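Local atomic coordinates of PpBBE-like 1 D396N (Physcomitrella patens subsp. patens, PDB entry 6EO5), a protein that oxidises cellobiose, as a berberine bridge enzyme homologue with bicovalently bound FAD, and is present here as an engineered variant. Residues Q59-V64 and Q174-N179; G79-E84 and P143-A148; F120-L125 and I137-C142. All coordinates share one frame; numbering follows the deposited sequence.

Contact 1: residues Q59-V64 and Q174-N179; sequences QVQNAV and QLVAAN. With NAG (2-acetamido-2-deoxy-beta-D-glucopyranose), chain D.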
loop_
_atom_site.group_PDB
_atom_site.type_symbol
_atom_site.label_atom_id
_atom_site.label_comp_id
_atom_site.label_asym_id
_atom_site.label_seq_id
_atom_site.Cartn_x
_atom_site.Cartn_y
_atom_site.Cartn_z
ATOM N N GLN A 59 0.205 -22.034 15.695
ATOM C CA GLN A 59 1.063 -21.111 16.431
ATOM C C GLN A 59 0.487 -19.699 16.437
ATOM O O GLN A 59 0.639 -18.961 17.423
ATOM C CB GLN A 59 2.469 -21.130 15.839
ATOM C CG GLN A 59 3.168 -22.455 16.020
ATOM C CD GLN A 59 4.546 -22.457 15.423
ATOM O OE1 GLN A 59 4.892 -21.572 14.641
ATOM N NE2 GLN A 59 5.352 -23.444 15.790
ATOM N N VAL A 60 -0.172 -19.304 15.344
ATOM C CA VAL A 60 -0.919 -18.052 15.352
ATOM C C VAL A 60 -1.972 -18.091 16.448
ATOM O O VAL A 60 -2.089 -17.161 17.254
ATOM C CB VAL A 60 -1.543 -17.783 13.971
ATOM C CG1 VAL A 60 -2.404 -16.528 14.021
ATOM C CG2 VAL A 60 -0.458 -17.632 12.921
ATOM N N GLN A 61 -2.735 -19.188 16.512
ATOM C CA GLN A 61 -3.718 -19.357 17.577
ATOM C C GLN A 61 -3.074 -19.293 18.957
ATOM O O GLN A 61 -3.681 -18.771 19.905
ATOM C CB GLN A 61 -4.459 -20.675 17.387
ATOM C CG GLN A 61 -5.494 -20.611 16.287
ATOM C CD GLN A 61 -5.939 -21.974 15.814
ATOM O OE1 GLN A 61 -5.119 -22.892 15.664
ATOM N NE2 GLN A 61 -7.241 -22.119 15.561
ATOM N N ASN A 62 -1.845 -19.798 19.087
ATOM C CA ASN A 62 -1.153 -19.726 20.366
ATOM C C ASN A 62 -0.845 -18.285 20.738
ATOM O O ASN A 62 -1.076 -17.866 21.880
ATOM C CB ASN A 62 0.135 -20.536 20.321
ATOM C CG ASN A 62 1.013 -20.274 21.521
ATOM O OD1 ASN A 62 1.862 -19.386 21.503
ATOM N ND2 ASN A 62 0.801 -21.039 22.582
ATOM N N ALA A 63 -0.304 -17.514 19.786
ATOM C CA ALA A 63 0.016 -16.115 20.058
ATOM C C ALA A 63 -1.232 -15.326 20.445
ATOM O O ALA A 63 -1.201 -14.529 21.388
ATOM C CB ALA A 63 0.705 -15.487 18.843
ATOM N N VAL A 64 -2.343 -15.552 19.742
ATOM C CA VAL A 64 -3.580 -14.846 20.058
ATOM C C VAL A 64 -4.086 -15.246 21.439
ATOM O O VAL A 64 -4.584 -14.410 22.203
ATOM C CB VAL A 64 -4.634 -15.111 18.967
ATOM C CG1 VAL A 64 -5.989 -14.546 19.378
ATOM C CG2 VAL A 64 -4.177 -14.520 17.639
ATOM N N GLN A 174 -8.258 -16.317 4.725
ATOM C CA GLN A 174 -8.408 -17.068 5.960
ATOM C C GLN A 174 -7.647 -16.346 7.054
ATOM O O GLN A 174 -6.503 -15.928 6.840
ATOM C CB GLN A 174 -7.882 -18.482 5.824
ATOM C CG GLN A 174 -8.557 -19.219 4.715
ATOM C CD GLN A 174 -8.110 -20.640 4.656
ATOM O OE1 GLN A 174 -7.360 -21.100 5.530
ATOM N NE2 GLN A 174 -8.559 -21.359 3.632
ATOM N N LEU A 175 -8.278 -16.205 8.220
ATOM C CA LEU A 175 -7.654 -15.523 9.343
ATOM C C LEU A 175 -7.967 -16.254 10.641
ATOM O O LEU A 175 -8.916 -17.034 10.733
ATOM C CB LEU A 175 -8.103 -14.051 9.439
ATOM C CG LEU A 175 -9.587 -13.764 9.651
ATOM C CD1 LEU A 175 -9.887 -13.542 11.129
ATOM C CD2 LEU A 175 -9.994 -12.562 8.820
ATOM N N VAL A 176 -7.140 -15.979 11.645
ATOM C CA VAL A 176 -7.356 -16.406 13.022
ATOM C C VAL A 176 -8.045 -15.257 13.747
ATOM O O VAL A 176 -7.461 -14.177 13.898
ATOM C CB VAL A 176 -6.026 -16.777 13.698
ATOM C CG1 VAL A 176 -6.228 -17.098 15.172
ATOM C CG2 VAL A 176 -5.378 -17.939 12.968
ATOM N N ALA A 177 -9.282 -15.479 14.189
ATOM C CA ALA A 177 -10.082 -14.426 14.801
ATOM C C ALA A 177 -9.708 -14.223 16.277
ATOM O O ALA A 177 -8.814 -14.875 16.825
ATOM C CB ALA A 177 -11.569 -14.733 14.649
ATOM N N ALA A 178 -10.399 -13.279 16.927
ATOM C CA ALA A 178 -10.029 -12.905 18.290
ATOM C C ALA A 178 -10.308 -14.033 19.272
ATOM O O ALA A 178 -9.552 -14.222 20.233
ATOM C CB ALA A 178 -10.766 -11.635 18.716
ATOM N N ASN A 179 -11.390 -14.788 19.062
ATOM C CA ASN A 179 -11.691 -15.905 19.950
ATOM C C ASN A 179 -10.918 -17.171 19.591
ATOM O O ASN A 179 -11.120 -18.200 20.240
ATOM C CB ASN A 179 -13.218 -16.164 19.997
ATOM C CG ASN A 179 -13.785 -16.778 18.713
ATOM O OD1 ASN A 179 -13.051 -17.154 17.802
ATOM N ND2 ASN A 179 -15.122 -16.885 18.656
HETATM C C1 NAG D . -15.865 -17.443 17.543
HETATM C C2 NAG D . -16.399 -18.841 17.823
HETATM C C3 NAG D . -16.989 -19.434 16.547
HETATM C C4 NAG D . -18.083 -18.518 16.009
HETATM C C5 NAG D . -17.561 -17.087 15.827
HETATM C C6 NAG D . -18.655 -16.100 15.488
HETATM C C7 NAG D . -15.296 -20.024 19.675
HETATM C C8 NAG D . -16.370 -19.452 20.559
HETATM N N2 NAG D . -15.368 -19.705 18.375
HETATM O O3 NAG D . -17.520 -20.731 16.794
HETATM O O4 NAG D . -18.584 -19.031 14.778
HETATM O O5 NAG D . -16.944 -16.603 17.037
HETATM O O6 NAG D . -19.002 -15.327 16.629
HETATM O O7 NAG D . -14.406 -20.748 20.119
#

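Contact 2: residues G79-E84 and P143-A148; sequences GGHSYE and PTVGIA. With FAD (flavin-adenine dinucleotide), chain C.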
loop_
_atom_site.group_PDB
_atom_site.type_symbol
_atom_site.label_atom_id
_atom_site.label_comp_id
_atom_site.label_asym_id
_atom_site.label_seq_id
_atom_site.Cartn_x
_atom_site.Cartn_y
_atom_site.Cartn_z
ATOM N N GLY A 79 5.187 -7.089 5.651
ATOM C CA GLY A 79 6.466 -6.551 5.218
ATOM C C GLY A 79 7.005 -5.389 6.027
ATOM O O GLY A 79 8.109 -4.921 5.738
ATOM N N GLY A 80 6.253 -4.902 7.012
ATOM C CA GLY A 80 6.729 -3.844 7.887
ATOM C C GLY A 80 6.885 -2.475 7.255
ATOM O O GLY A 80 7.759 -1.709 7.672
ATOM N N HIS A 81 6.056 -2.131 6.268
ATOM C CA HIS A 81 6.160 -0.845 5.587
ATOM C C HIS A 81 5.232 0.232 6.153
ATOM O O HIS A 81 5.162 1.320 5.572
ATOM C CB HIS A 81 5.904 -1.017 4.083
ATOM C CG HIS A 81 7.143 -1.349 3.315
ATOM N ND1 HIS A 81 7.857 -0.405 2.601
ATOM C CD2 HIS A 81 7.821 -2.515 3.199
ATOM C CE1 HIS A 81 8.935 -0.986 2.098
ATOM N NE2 HIS A 81 8.928 -2.263 2.432
ATOM N N SER A 82 4.545 -0.030 7.273
ATOM C CA SER A 82 3.514 0.884 7.765
ATOM C C SER A 82 4.082 2.270 8.021
ATOM O O SER A 82 5.042 2.426 8.789
ATOM C CB SER A 82 2.889 0.345 9.047
ATOM O OG SER A 82 2.250 1.385 9.760
ATOM N N TYR A 83 3.468 3.282 7.397
ATOM C CA TYR A 83 4.008 4.636 7.479
ATOM C C TYR A 83 3.997 5.183 8.896
ATOM O O TYR A 83 4.731 6.131 9.188
ATOM C CB TYR A 83 3.238 5.579 6.557
ATOM C CG TYR A 83 3.554 5.402 5.077
ATOM C CD1 TYR A 83 4.476 4.442 4.638
ATOM C CD2 TYR A 83 2.933 6.195 4.125
ATOM C CE1 TYR A 83 4.758 4.283 3.304
ATOM C CE2 TYR A 83 3.207 6.047 2.793
ATOM C CZ TYR A 83 4.117 5.098 2.383
ATOM O OH TYR A 83 4.371 4.971 1.041
ATOM N N GLU A 84 3.189 4.603 9.780
ATOM C CA GLU A 84 3.112 5.012 11.174
ATOM C C GLU A 84 3.638 3.942 12.126
ATOM O O GLU A 84 3.369 4.005 13.327
ATOM C CB GLU A 84 1.672 5.377 11.530
ATOM C CG GLU A 84 1.129 6.587 10.792
ATOM C CD GLU A 84 1.617 7.900 11.374
ATOM O OE1 GLU A 84 2.767 7.958 11.850
ATOM O OE2 GLU A 84 0.845 8.884 11.358
ATOM N N PRO A 143 9.459 -3.603 -4.077
ATOM C CA PRO A 143 9.582 -5.067 -4.000
ATOM C C PRO A 143 9.544 -5.632 -2.589
ATOM O O PRO A 143 9.134 -6.793 -2.423
ATOM C CB PRO A 143 10.936 -5.340 -4.669
ATOM C CG PRO A 143 11.197 -4.142 -5.487
ATOM C CD PRO A 143 10.619 -2.997 -4.745
ATOM N N THR A 144 9.959 -4.863 -1.574
ATOM C CA THR A 144 10.018 -5.373 -0.208
ATOM C C THR A 144 8.706 -5.217 0.556
ATOM O O THR A 144 8.645 -5.626 1.724
ATOM C CB THR A 144 11.157 -4.703 0.579
ATOM O OG1 THR A 144 10.838 -3.337 0.850
ATOM C CG2 THR A 144 12.450 -4.753 -0.208
ATOM N N VAL A 145 7.658 -4.671 -0.076
ATOM C CA VAL A 145 6.375 -4.483 0.596
ATOM C C VAL A 145 5.691 -5.826 0.794
ATOM O O VAL A 145 5.732 -6.701 -0.084
ATOM C CB VAL A 145 5.481 -3.522 -0.208
ATOM C CG1 VAL A 145 4.009 -3.658 0.194
ATOM C CG2 VAL A 145 5.942 -2.098 -0.012
ATOM N N GLY A 146 5.056 -6.001 1.951
ATOM C CA GLY A 146 4.318 -7.222 2.201
ATOM C C GLY A 146 2.978 -7.206 1.484
ATOM O O GLY A 146 2.321 -6.172 1.374
ATOM N N ILE A 147 2.578 -8.379 0.982
ATOM C CA ILE A 147 1.305 -8.473 0.277
ATOM C C ILE A 147 0.146 -8.195 1.220
ATOM O O ILE A 147 -0.911 -7.720 0.793
ATOM C CB ILE A 147 1.165 -9.855 -0.387
ATOM C CG1 ILE A 147 -0.128 -9.938 -1.202
ATOM C CG2 ILE A 147 1.195 -10.931 0.663
ATOM C CD1 ILE A 147 -0.201 -8.931 -2.324
ATOM N N ALA A 148 0.332 -8.462 2.514
ATOM C CA ALA A 148 -0.750 -8.463 3.491
ATOM C C ALA A 148 -1.299 -7.065 3.753
ATOM O O ALA A 148 -2.458 -6.786 3.430
ATOM C CB ALA A 148 -0.266 -9.092 4.798
HETATM P PA FAD C . 2.970 -3.790 7.606
HETATM O O1A FAD C . 3.591 -2.636 8.377
HETATM O O2A FAD C . 3.571 -5.116 8.000
HETATM O O5B FAD C . 1.360 -3.843 7.699
HETATM C C5B FAD C . 0.577 -2.669 7.656
HETATM C C4B FAD C . -0.711 -2.847 8.452
HETATM O O4B FAD C . -1.366 -4.041 8.063
HETATM C C3B FAD C . -0.450 -2.964 9.944
HETATM O O3B FAD C . -1.554 -2.422 10.634
HETATM C C2B FAD C . -0.421 -4.454 10.161
HETATM O O2B FAD C . -0.734 -4.797 11.488
HETATM C C1B FAD C . -1.458 -4.940 9.157
HETATM N N9A FAD C . -1.163 -6.341 8.783
HETATM C C8A FAD C . 0.032 -6.833 8.313
HETATM N N7A FAD C . -0.093 -8.162 8.110
HETATM C C5A FAD C . -1.347 -8.531 8.447
HETATM C C6A FAD C . -1.987 -9.756 8.441
HETATM N N6A FAD C . -1.332 -10.840 8.040
HETATM N N1A FAD C . -3.302 -9.842 8.845
HETATM C C2A FAD C . -3.962 -8.711 9.267
HETATM N N3A FAD C . -3.321 -7.490 9.279
HETATM C C4A FAD C . -2.030 -7.402 8.877
HETATM N N1 FAD C . 1.240 1.471 -1.573
HETATM C C2 FAD C . 0.604 1.272 -2.803
HETATM O O2 FAD C . -0.633 1.128 -2.905
HETATM N N3 FAD C . 1.374 1.217 -3.952
HETATM C C4 FAD C . 2.744 1.365 -3.889
HETATM O O4 FAD C . 3.403 1.299 -4.922
HETATM C C4X FAD C . 3.375 1.566 -2.670
HETATM N N5 FAD C . 4.748 1.665 -2.611
HETATM C C5X FAD C . 5.395 1.541 -1.397
HETATM C C6 FAD C . 6.785 1.502 -1.366
HETATM C C7 FAD C . 7.498 1.256 -0.181
HETATM C C7M FAD C . 9.010 1.204 -0.193
HETATM C C8 FAD C . 6.770 1.160 1.024
HETATM C C8M FAD C . 7.476 1.013 2.358
HETATM C C9 FAD C . 5.369 1.294 0.984
HETATM C C9A FAD C . 4.659 1.465 -0.218
HETATM N N10 FAD C . 3.270 1.641 -0.282
HETATM C C10 FAD C . 2.622 1.577 -1.500
HETATM C "C1'" FAD C . 2.418 1.612 0.943
HETATM C "C2'" FAD C . 2.020 0.169 1.237
HETATM O "O2'" FAD C . 0.969 -0.287 0.416
HETATM C "C3'" FAD C . 1.588 0.074 2.682
HETATM O "O3'" FAD C . 2.692 0.492 3.447
HETATM C "C4'" FAD C . 1.167 -1.354 3.013
HETATM O "O4'" FAD C . 0.162 -1.311 4.007
HETATM C "C5'" FAD C . 2.369 -2.184 3.459
HETATM O "O5'" FAD C . 2.023 -3.480 3.899
HETATM P P FAD C . 3.108 -4.314 4.760
HETATM O O1P FAD C . 2.591 -5.714 4.998
HETATM O O2P FAD C . 4.489 -4.305 4.161
HETATM O O3P FAD C . 3.274 -3.403 6.076
#

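Contact 3: residues F120-L125 and I137-C142; sequences FRLGPL and IPAGNC. With FAD (flavin-adenine dinucleotide), chain C.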
loop_
_atom_site.group_PDB
_atom_site.type_symbol
_atom_site.label_atom_id
_atom_site.label_comp_id
_atom_site.label_asym_id
_atom_site.label_seq_id
_atom_site.Cartn_x
_atom_site.Cartn_y
_atom_site.Cartn_z
ATOM N N PHE A 120 4.289 -13.095 2.233
ATOM C CA PHE A 120 4.955 -12.778 0.978
ATOM C C PHE A 120 5.285 -11.289 0.867
ATOM O O PHE A 120 4.546 -10.422 1.352
ATOM C CB PHE A 120 4.069 -13.186 -0.198
ATOM C CG PHE A 120 4.566 -14.381 -0.946
ATOM C CD1 PHE A 120 5.624 -14.264 -1.839
ATOM C CD2 PHE A 120 3.965 -15.625 -0.777
ATOM C CE1 PHE A 120 6.083 -15.378 -2.547
ATOM C CE2 PHE A 120 4.419 -16.744 -1.477
ATOM C CZ PHE A 120 5.479 -16.616 -2.357
ATOM N N ARG A 121 6.415 -11.006 0.214
ATOM C CA ARG A 121 6.764 -9.674 -0.257
ATOM C C ARG A 121 6.466 -9.588 -1.749
ATOM O O ARG A 121 6.372 -10.603 -2.436
ATOM C CB ARG A 121 8.239 -9.348 0.005
ATOM C CG ARG A 121 8.784 -9.767 1.362
ATOM C CD ARG A 121 7.861 -9.405 2.479
ATOM N NE ARG A 121 8.571 -9.010 3.694
ATOM C CZ ARG A 121 8.620 -9.730 4.814
ATOM N NH1 ARG A 121 8.002 -10.909 4.880
ATOM N NH2 ARG A 121 9.295 -9.266 5.867
ATOM N N LEU A 122 6.317 -8.360 -2.256
ATOM C CA LEU A 122 5.832 -8.202 -3.627
ATOM C C LEU A 122 6.853 -8.699 -4.647
ATOM O O LEU A 122 6.481 -9.332 -5.643
ATOM C CB LEU A 122 5.468 -6.746 -3.905
ATOM C CG LEU A 122 4.294 -6.153 -3.125
ATOM C CD1 LEU A 122 3.935 -4.808 -3.711
ATOM C CD2 LEU A 122 3.079 -7.088 -3.098
ATOM N N GLY A 123 8.136 -8.420 -4.420
ATOM C CA GLY A 123 9.187 -8.876 -5.300
ATOM C C GLY A 123 9.124 -10.374 -5.551
ATOM O O GLY A 123 8.891 -10.832 -6.676
ATOM N N PRO A 124 9.334 -11.169 -4.499
ATOM C CA PRO A 124 9.206 -12.626 -4.654
ATOM C C PRO A 124 7.848 -13.072 -5.177
ATOM O O PRO A 124 7.772 -14.076 -5.903
ATOM C CB PRO A 124 9.463 -13.145 -3.234
ATOM C CG PRO A 124 10.368 -12.104 -2.643
ATOM C CD PRO A 124 9.872 -10.802 -3.178
ATOM N N LEU A 125 6.767 -12.365 -4.834
ATOM C CA LEU A 125 5.457 -12.781 -5.321
ATOM C C LEU A 125 5.342 -12.592 -6.835
ATOM O O LEU A 125 4.740 -13.425 -7.526
ATOM C CB LEU A 125 4.353 -12.028 -4.580
ATOM C CG LEU A 125 2.921 -12.375 -4.999
ATOM C CD1 LEU A 125 2.669 -13.868 -4.912
ATOM C CD2 LEU A 125 1.895 -11.603 -4.168
ATOM N N ILE A 137 -0.696 -10.259 -10.161
ATOM C CA ILE A 137 -1.740 -9.431 -9.570
ATOM C C ILE A 137 -1.304 -7.982 -9.764
ATOM O O ILE A 137 -0.099 -7.711 -9.891
ATOM C CB ILE A 137 -1.967 -9.766 -8.090
ATOM C CG1 ILE A 137 -0.706 -9.499 -7.279
ATOM C CG2 ILE A 137 -2.424 -11.191 -7.942
ATOM C CD1 ILE A 137 -0.907 -9.716 -5.809
ATOM N N PRO A 138 -2.247 -7.003 -9.798
ATOM C CA PRO A 138 -1.864 -5.598 -10.019
ATOM C C PRO A 138 -1.364 -4.909 -8.746
ATOM O O PRO A 138 -1.933 -3.917 -8.273
ATOM C CB PRO A 138 -3.167 -4.993 -10.561
ATOM C CG PRO A 138 -4.242 -5.779 -9.894
ATOM C CD PRO A 138 -3.708 -7.181 -9.715
ATOM N N ALA A 139 -0.258 -5.413 -8.192
ATOM C CA ALA A 139 0.292 -4.863 -6.958
ATOM C C ALA A 139 1.165 -3.641 -7.235
ATOM O O ALA A 139 1.383 -3.247 -8.384
ATOM C CB ALA A 139 1.080 -5.925 -6.194
ATOM N N GLY A 140 1.670 -3.036 -6.156
ATOM C CA GLY A 140 2.519 -1.863 -6.241
ATOM C C GLY A 140 3.928 -2.208 -6.678
ATOM O O GLY A 140 4.237 -3.342 -7.038
ATOM N N ASN A 141 4.810 -1.210 -6.621
ATOM C CA ASN A 141 6.122 -1.354 -7.236
ATOM C C ASN A 141 7.286 -1.400 -6.253
ATOM O O ASN A 141 8.433 -1.503 -6.696
ATOM C CB ASN A 141 6.357 -0.228 -8.248
ATOM C CG ASN A 141 6.610 1.083 -7.586
ATOM O OD1 ASN A 141 5.984 1.404 -6.567
ATOM N ND2 ASN A 141 7.548 1.855 -8.133
ATOM N N CYS A 142 7.046 -1.330 -4.945
ATOM C CA CYS A 142 8.116 -1.521 -3.972
ATOM C C CYS A 142 8.316 -3.012 -3.704
ATOM O O CYS A 142 7.415 -3.655 -3.144
ATOM C CB CYS A 142 7.791 -0.789 -2.685
ATOM S SG CYS A 142 7.413 0.976 -2.926
HETATM P PA FAD C . 2.970 -3.790 7.606
HETATM O O1A FAD C . 3.591 -2.636 8.377
HETATM O O2A FAD C . 3.571 -5.116 8.000
HETATM O O5B FAD C . 1.360 -3.843 7.699
HETATM C C5B FAD C . 0.577 -2.669 7.656
HETATM C C4B FAD C . -0.711 -2.847 8.452
HETATM O O4B FAD C . -1.366 -4.041 8.063
HETATM C C3B FAD C . -0.450 -2.964 9.944
HETATM O O3B FAD C . -1.554 -2.422 10.634
HETATM C C2B FAD C . -0.421 -4.454 10.161
HETATM O O2B FAD C . -0.734 -4.797 11.488
HETATM C C1B FAD C . -1.458 -4.940 9.157
HETATM N N9A FAD C . -1.163 -6.341 8.783
HETATM C C8A FAD C . 0.032 -6.833 8.313
HETATM N N7A FAD C . -0.093 -8.162 8.110
HETATM C C5A FAD C . -1.347 -8.531 8.447
HETATM C C6A FAD C . -1.987 -9.756 8.441
HETATM N N6A FAD C . -1.332 -10.840 8.040
HETATM N N1A FAD C . -3.302 -9.842 8.845
HETATM C C2A FAD C . -3.962 -8.711 9.267
HETATM N N3A FAD C . -3.321 -7.490 9.279
HETATM C C4A FAD C . -2.030 -7.402 8.877
HETATM N N1 FAD C . 1.240 1.471 -1.573
HETATM C C2 FAD C . 0.604 1.272 -2.803
HETATM O O2 FAD C . -0.633 1.128 -2.905
HETATM N N3 FAD C . 1.374 1.217 -3.952
HETATM C C4 FAD C . 2.744 1.365 -3.889
HETATM O O4 FAD C . 3.403 1.299 -4.922
HETATM C C4X FAD C . 3.375 1.566 -2.670
HETATM N N5 FAD C . 4.748 1.665 -2.611
HETATM C C5X FAD C . 5.395 1.541 -1.397
HETATM C C6 FAD C . 6.785 1.502 -1.366
HETATM C C7 FAD C . 7.498 1.256 -0.181
HETATM C C7M FAD C . 9.010 1.204 -0.193
HETATM C C8 FAD C . 6.770 1.160 1.024
HETATM C C8M FAD C . 7.476 1.013 2.358
HETATM C C9 FAD C . 5.369 1.294 0.984
HETATM C C9A FAD C . 4.659 1.465 -0.218
HETATM N N10 FAD C . 3.270 1.641 -0.282
HETATM C C10 FAD C . 2.622 1.577 -1.500
HETATM C "C1'" FAD C . 2.418 1.612 0.943
HETATM C "C2'" FAD C . 2.020 0.169 1.237
HETATM O "O2'" FAD C . 0.969 -0.287 0.416
HETATM C "C3'" FAD C . 1.588 0.074 2.682
HETATM O "O3'" FAD C . 2.692 0.492 3.447
HETATM C "C4'" FAD C . 1.167 -1.354 3.013
HETATM O "O4'" FAD C . 0.162 -1.311 4.007
HETATM C "C5'" FAD C . 2.369 -2.184 3.459
HETATM O "O5'" FAD C . 2.023 -3.480 3.899
HETATM P P FAD C . 3.108 -4.314 4.760
HETATM O O1P FAD C . 2.591 -5.714 4.998
HETATM O O2P FAD C . 4.489 -4.305 4.161
HETATM O O3P FAD C . 3.274 -3.403 6.076
#

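Contact 1: residues Q59-V64 and Q174-N179
Val176 meets three residues of helix 57-70, namely Val60, Gln61 and Val64, where the helix lies against strand 170-176 in the FAD-binding domain of the VAO/PCMH type. This is alpha/beta packing: the short axes of 59-64 and 174-176 approach to 9.3 Å at an angle of 38°, so the helix runs roughly along the strand and presents residues one turn apart. Val176 has the most surface buried here, through both of its methyls. CG2 meets Val60, whose CG1 lies 3.5 Å from it; Val60 holds CG1 anti to its own backbone N (chi1 176°), which turns that methyl onto the strand. Val176 CG1, while still near Val60 CG1, packs against the aliphatic part of Gln61, 3.8 Å from its CG; the amide beyond reaches the carbonyl of Gly180. Replacing Val176 with an alanine would remove both methyls and would probably leave Val60 CG1 and Gln61 CG facing a gap between helix and strand.

Val64, one helical turn after Val60, lies alongside Val176, the two side chains pointing opposite ways. Its CG2 stands 4.1 Å from Val176 CG1, a loose touch, and its CG1 covers the backbone where the strand has ended, 3.7 Å from the oxygen of Ala178. That same oxygen accepts a hydrogen bond from Lys68, further along the helix. Ile207 of strand 207-217 also packs on Val60 and Val64. Beyond Ala178 the chain reaches Asn179, the first residue of an Asn-Gly-Thr glycosylation sequon, whose ND2 is joined to C1 of N-acetylglucosamine at 1.4 Å.

Contact 2: residues G79-E84 and P143-A148
His81 meets two neighbours from 143-148, one over its ring face and one at its edge. Val145 comes over the face: its CG2 sits 3.6 Å from the ring centroid, only 7° off the normal, a CH-pi contact. Thr144 comes at the edge, its side chain crossing that of His81 at about a right angle, and OG1 lies near the ring plane to accept a hydrogen bond from His81 NE2, short at 2.7 Å but bent (142° at the hydrogen). The other ring nitrogen, ND1, is bonded to FAD C8M, one of the two covalent links to the flavin. Val145 CG2 also rests on the flavin at C8, 3.5 Å away.

Residues 79-82 follow strand 74-77 and form the diphosphate-binding loop of the VAO/PCMH fold, with successive backbone N-H groups turned onto the cofactor. Gly79 N holds O1P, Gly80 N reaches O2A at 2.9 Å, His81 N bonds to O3P and weakly to O2P, and Ser82 N holds O1A. From the opposing segment Gly146, the N-cap of helix 147-153, gives its N to FAD O2P at 2.8 Å. Gly79 and Gly146 have no side chains to keep them apart, and their CA atoms lie 3.8 Å from each other.

Contact 3: residues F120-L125 and I137-C142
Leu122 and Leu125, in the first turn of helix 122-133, make an apolar, side-chain-led contact with Ile137, Ala139 and the backbone of Gly140 and Cys142, in the buried loop that leads from strand 135-136 to the flavin. Leu122 has the most surface covered. With chi1 at -65° its side chain is turned onto the loop, where the two branches take different partners: CD2 meets Ala139 CB at 3.9 Å, while CD1 lies over the chain, 3.6 Å from the oxygen of Gly140 and at a similar distance from that of Cys142. The Gly140 oxygen has a polar partner too, since it takes a hydrogen bond from the Tyr126 hydroxyl one turn along the helix.

Leu125 meets Ile137 at about a right angle, CD2 against CD1 at 3.8 Å. Ile147 of the next helix packs on Leu122, Leu125 and Ile137, closing this hydrophobic cluster. The loop makes an inverse gamma turn at Pro138 and then runs beside the isoalloxazine, where Asn141 N gives a weak hydrogen bond to FAD O4 at 3.3 Å.

Cys142 SG is bonded to FAD C6 at 1.8 Å, the second covalent link of this bicovalent flavoenzyme. The leucines make apolar, non-directional packing against a loop whose end is bonded to the ring; that packing would probably tolerate small shifts, whereas the thioether sets the distance of Cys142 from the flavin.

How the contacts relate
All three contacts are buried, but contact 1 lies at the periphery, about 24 Å between its centre and that of the chain, beside a glycosylated turn, whereas contacts 2 and 3 sit deep inside on the FAD. The latter two share elements: residues 137-142 run into 143-148, whose backbone pairs with the start of helix 122-133 through Pro143 O to Gly123 N and Val145 O to Leu122 N, both probable hydrogen bonds. Contact 1 touches neither. Contacts 1 and 3 are aliphatic packing; contact 2 is mixed, with a CH-pi contact and backbone N-H groups round phosphates. Contacts 2 and 3 each add a bond to the flavin, contact 1 none.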